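Local coordinates for protein phosphodiesterase (Trypanosoma brucei brucei, PDB 5H2Q) that belongs to the phosphodiesterase family of the HD clan, carrying a zinc ion and a magnesium ion in a helical fold without strands, at residues Asp95-Ile100 / Val120-Ala125; His163-Ala168 / Ser194-Val199. All coordinates share one frame; numbering follows the deposited sequence.

Interaction 1: Asp95-Ile100 / Val120-Ala125; sequences DVCQTI and VLLITA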
# COMPACT_ATOMS: atom_id res chain seq x y z
N ASP A 95 -6.52 1.95 -2.21
CA ASP A 95 -6.61 2.57 -0.90
C ASP A 95 -5.26 3.11 -0.45
O ASP A 95 -5.19 4.25 0.03
CB ASP A 95 -7.15 1.54 0.12
CG ASP A 95 -7.13 2.08 1.54
OD1 ASP A 95 -7.63 3.21 1.75
OD2 ASP A 95 -6.62 1.38 2.43
N VAL A 96 -4.19 2.30 -0.58
CA VAL A 96 -2.85 2.73 -0.15
C VAL A 96 -2.40 3.97 -0.96
O VAL A 96 -1.83 4.91 -0.38
CB VAL A 96 -1.83 1.58 -0.15
CG1 VAL A 96 -0.41 2.10 0.03
CG2 VAL A 96 -2.18 0.54 0.93
N CYS A 97 -2.70 3.97 -2.26
CA CYS A 97 -2.38 5.07 -3.16
C CYS A 97 -3.09 6.33 -2.67
O CYS A 97 -2.44 7.35 -2.44
CB CYS A 97 -2.80 4.73 -4.59
SG CYS A 97 -2.37 6.00 -5.80
N GLN A 98 -4.43 6.25 -2.48
CA GLN A 98 -5.26 7.37 -2.01
C GLN A 98 -4.78 7.88 -0.63
O GLN A 98 -4.69 9.09 -0.41
CB GLN A 98 -6.73 6.97 -1.99
CG GLN A 98 -7.67 8.18 -1.83
CD GLN A 98 -7.89 8.61 -0.38
OE1 GLN A 98 -7.73 7.83 0.57
NE2 GLN A 98 -8.23 9.87 -0.18
N THR A 99 -4.50 6.95 0.28
CA THR A 99 -4.05 7.30 1.63
C THR A 99 -2.72 8.04 1.60
O THR A 99 -2.60 9.10 2.21
CB THR A 99 -3.98 6.05 2.53
OG1 THR A 99 -5.26 5.43 2.50
CG2 THR A 99 -3.64 6.40 3.97
N ILE A 100 -1.74 7.51 0.86
CA ILE A 100 -0.43 8.17 0.75
C ILE A 100 -0.64 9.58 0.16
O ILE A 100 -0.04 10.53 0.65
CB ILE A 100 0.58 7.32 -0.02
CG1 ILE A 100 0.99 6.07 0.84
CG2 ILE A 100 1.82 8.13 -0.38
CD1 ILE A 100 1.78 5.09 0.07
N VAL A 120 6.59 9.01 -7.88
CA VAL A 120 7.08 7.65 -7.72
C VAL A 120 6.33 6.93 -6.60
O VAL A 120 5.94 5.78 -6.77
CB VAL A 120 8.63 7.63 -7.50
CG1 VAL A 120 9.12 6.24 -7.07
CG2 VAL A 120 9.36 8.12 -8.77
N LEU A 121 6.14 7.58 -5.44
CA LEU A 121 5.44 6.94 -4.31
C LEU A 121 4.00 6.52 -4.66
O LEU A 121 3.57 5.41 -4.33
CB LEU A 121 5.34 7.94 -3.16
CG LEU A 121 6.17 7.80 -1.92
CD1 LEU A 121 5.52 8.60 -0.81
CD2 LEU A 121 6.29 6.33 -1.45
N LEU A 122 3.26 7.40 -5.35
CA LEU A 122 1.87 7.11 -5.72
C LEU A 122 1.80 5.95 -6.70
O LEU A 122 0.95 5.06 -6.56
CB LEU A 122 1.20 8.37 -6.25
CG LEU A 122 1.09 9.50 -5.21
CD1 LEU A 122 0.61 10.77 -5.86
CD2 LEU A 122 0.15 9.11 -4.05
N ILE A 123 2.75 5.92 -7.65
CA ILE A 123 2.87 4.81 -8.59
C ILE A 123 3.20 3.53 -7.83
O ILE A 123 2.57 2.50 -8.05
CB ILE A 123 3.94 5.11 -9.67
CG1 ILE A 123 3.46 6.23 -10.67
CG2 ILE A 123 4.38 3.82 -10.37
CD1 ILE A 123 2.08 5.96 -11.38
N THR A 124 4.19 3.59 -6.91
CA THR A 124 4.63 2.44 -6.11
C THR A 124 3.50 1.82 -5.28
O THR A 124 3.40 0.59 -5.19
CB THR A 124 5.84 2.83 -5.24
OG1 THR A 124 6.89 3.26 -6.11
CG2 THR A 124 6.35 1.65 -4.42
N ALA A 125 2.60 2.66 -4.76
CA ALA A 125 1.46 2.18 -3.99
C ALA A 125 0.66 1.19 -4.84
O ALA A 125 0.20 0.19 -4.32
CB ALA A 125 0.57 3.33 -3.56

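Interaction 2: His163-Ala168 / Ser194-Val199; sequences HHCNLA and SMIDCV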
# COMPACT_ATOMS: atom_id res chain seq x y z
N HIS A 163 8.88 -10.67 -5.35
CA HIS A 163 7.96 -11.09 -6.41
C HIS A 163 7.23 -9.83 -6.93
O HIS A 163 7.15 -9.65 -8.15
CB HIS A 163 6.98 -12.16 -5.87
CG HIS A 163 5.96 -12.65 -6.86
ND1 HIS A 163 6.34 -13.25 -8.05
CD2 HIS A 163 4.61 -12.62 -6.78
CE1 HIS A 163 5.21 -13.57 -8.67
NE2 HIS A 163 4.14 -13.20 -7.94
N HIS A 164 6.69 -8.98 -6.00
CA HIS A 164 5.99 -7.74 -6.38
C HIS A 164 6.90 -6.86 -7.22
O HIS A 164 6.44 -6.37 -8.25
CB HIS A 164 5.42 -6.97 -5.17
CG HIS A 164 4.64 -7.80 -4.18
ND1 HIS A 164 3.69 -8.74 -4.60
CD2 HIS A 164 4.59 -7.71 -2.83
CE1 HIS A 164 3.17 -9.25 -3.49
NE2 HIS A 164 3.68 -8.67 -2.40
N CYS A 165 8.21 -6.70 -6.83
CA CYS A 165 9.17 -5.93 -7.63
C CYS A 165 9.35 -6.52 -9.05
O CYS A 165 9.35 -5.76 -10.02
CB CYS A 165 10.51 -5.79 -6.92
SG CYS A 165 10.43 -4.86 -5.37
N ASN A 166 9.47 -7.87 -9.18
CA ASN A 166 9.65 -8.50 -10.51
C ASN A 166 8.53 -8.13 -11.44
O ASN A 166 8.77 -7.79 -12.59
CB ASN A 166 9.71 -10.04 -10.39
CG ASN A 166 10.81 -10.52 -9.47
OD1 ASN A 166 11.80 -9.84 -9.27
ND2 ASN A 166 10.66 -11.71 -8.92
N LEU A 167 7.28 -8.19 -10.94
CA LEU A 167 6.10 -7.92 -11.77
C LEU A 167 5.98 -6.45 -12.07
O LEU A 167 5.56 -6.10 -13.19
CB LEU A 167 4.84 -8.45 -11.09
CG LEU A 167 4.74 -9.98 -10.97
CD1 LEU A 167 3.54 -10.35 -10.16
CD2 LEU A 167 4.64 -10.66 -12.32
N ALA A 168 6.39 -5.58 -11.13
CA ALA A 168 6.35 -4.14 -11.38
C ALA A 168 7.26 -3.82 -12.57
O ALA A 168 6.86 -3.09 -13.48
CB ALA A 168 6.79 -3.35 -10.14
N SER A 194 13.93 3.92 -6.24
CA SER A 194 13.03 4.31 -5.15
C SER A 194 11.81 3.41 -5.07
O SER A 194 11.44 3.02 -3.97
CB SER A 194 12.60 5.77 -5.29
OG SER A 194 13.71 6.60 -5.00
N MET A 195 11.22 3.03 -6.24
CA MET A 195 10.03 2.15 -6.26
C MET A 195 10.39 0.79 -5.63
O MET A 195 9.70 0.32 -4.72
CB MET A 195 9.52 1.96 -7.70
CG MET A 195 8.47 0.87 -7.82
SD MET A 195 8.11 0.55 -9.56
CE MET A 195 9.54 -0.48 -10.01
N ILE A 196 11.47 0.19 -6.10
CA ILE A 196 11.94 -1.12 -5.64
C ILE A 196 12.28 -1.06 -4.15
O ILE A 196 11.75 -1.90 -3.40
CB ILE A 196 13.10 -1.62 -6.57
CG1 ILE A 196 12.51 -2.01 -7.96
CG2 ILE A 196 13.86 -2.82 -5.93
CD1 ILE A 196 13.55 -2.08 -9.12
N ASP A 197 13.02 -0.03 -3.68
CA ASP A 197 13.34 0.08 -2.25
C ASP A 197 12.08 0.25 -1.39
O ASP A 197 11.98 -0.40 -0.35
CB ASP A 197 14.37 1.18 -1.97
CG ASP A 197 15.81 0.83 -2.39
OD1 ASP A 197 16.11 -0.37 -2.58
OD2 ASP A 197 16.63 1.75 -2.48
N CYS A 198 11.09 1.01 -1.89
CA CYS A 198 9.82 1.20 -1.20
C CYS A 198 9.06 -0.10 -1.07
O CYS A 198 8.51 -0.37 0.01
CB CYS A 198 8.97 2.24 -1.91
SG CYS A 198 9.51 3.92 -1.61
N VAL A 199 9.01 -0.88 -2.16
CA VAL A 199 8.31 -2.18 -2.13
C VAL A 199 9.02 -3.13 -1.17
O VAL A 199 8.36 -3.78 -0.34
CB VAL A 199 8.10 -2.79 -3.53
CG1 VAL A 199 7.46 -4.19 -3.45
CG2 VAL A 199 7.25 -1.85 -4.39

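Interaction 1: Asp95-Ile100 / Val120-Ala125
In the helix where Cys97 comes closest by backbone to Ala125, the carbonyl oxygen Asp95 O is gripped twice: by the helical amide Thr99 N and by Thr99 OG1 at 2.7 Å. The hydroxyl reaches it from above the carbonyl plane, 42° out of it. Val120 and Thr124 repeat the arrangement on the other helix, with Thr124 OG1 2.8 Å from Val120 O, so each buried threonine hydroxyl bonds the carbonyl one turn back in its own helix; Thr99 OG1 also bonds Lys248 NZ. Between the helices the contact is largely apolar. The axes of 95-100 and 120-125 run nearly antiparallel, at 157°, and only 8.4 Å apart, a spacing that suits the small Ala125. Its methyl CB presses on the backbone at Cys97 CA, at 3.4 Å closer than usual van der Waals contact, and Val96 CG1 flanks it at 3.9 Å. Leu122, its CG anti to the carbonyl carbon (chi1 -64°), lays CD2 against Cys97 O and slides past Ile100 in the opposite direction. Ile100 CG2 also meets Leu121 CD1 at 3.8 Å, those two side chains crossing at about a right angle. Ala125 O accepts a hydrogen bond from ND1 of the zinc ligand His128, a second-shell link to the metal site. Around the pair, helix 227-242 covers Ile100 and Leu121 through Met238, helix 185-200 packs on Thr124, and helix 68-80 lies against Ile123.

Interaction 2: His163-Ala168 / Ser194-Val199
Sulfur contacts join Cys165 to Val199 and Ile196. With its sulfur anti to the carbonyl carbon (chi1 -64°), Cys165 places SG against two side chains about one turn apart on the facing helix: Val199 CG1 at 3.6 Å and Ile196 CG2 at 4.0 Å. A compact, polarisable thiol suits a place where two branched side chains converge. Two further contacts are between carbons. Met195 starts out extended and then bends at chi3 (79°), bringing CE to 4.0 Å from Ala168 CB; the long flexible chain reaches across to the short alanine methyl. Val199 CG1 also reaches His164 CB, at 3.9 Å, so one methyl serves two neighbours. No hydrogen bond crosses between the segments, whose axes are 9.7 Å apart and nearly antiparallel at 154°. The polar end of His164 turns to partners outside the pair: ND1 is hydrogen-bonded to Leu130 O, which helps fix the ring's rotation, and the side chain lies about 4 Å from the bound magnesium ion. Valine packing at the root of this histidine thus adjoins the metal centre. Helix 115-127 completes the group, with Val127 against Ala168 and Thr124 against Met195 and Val199, while helix 227-242 covers another part of helix 185-200 through Gln231 and Met234.

Interaction 1 closes before interaction 2 opens, and their centres lie 13 Å apart within the phosphodiesterase domain. Four helices take part, 90-105 with 115-127 and then 159-172 with 185-200, each pair nearly antiparallel. Thr124 joins the two contacts: its CG2 packs on Val199 CG2 at 3.6 Å and on Cys198 CB, while the backbone-bonded hydroxyl lies beside Met195. Helix 115-127 is shared: Leu121, Leu122 and Ala125 face helix 90-105, Thr124 faces helix 185-200, and Val127 meets Ala168 of helix 159-172. The side chains of Val96 and His164 lie about 5 Å and 7 Å from the zinc ion, so the helix packing reaches close to the metal site.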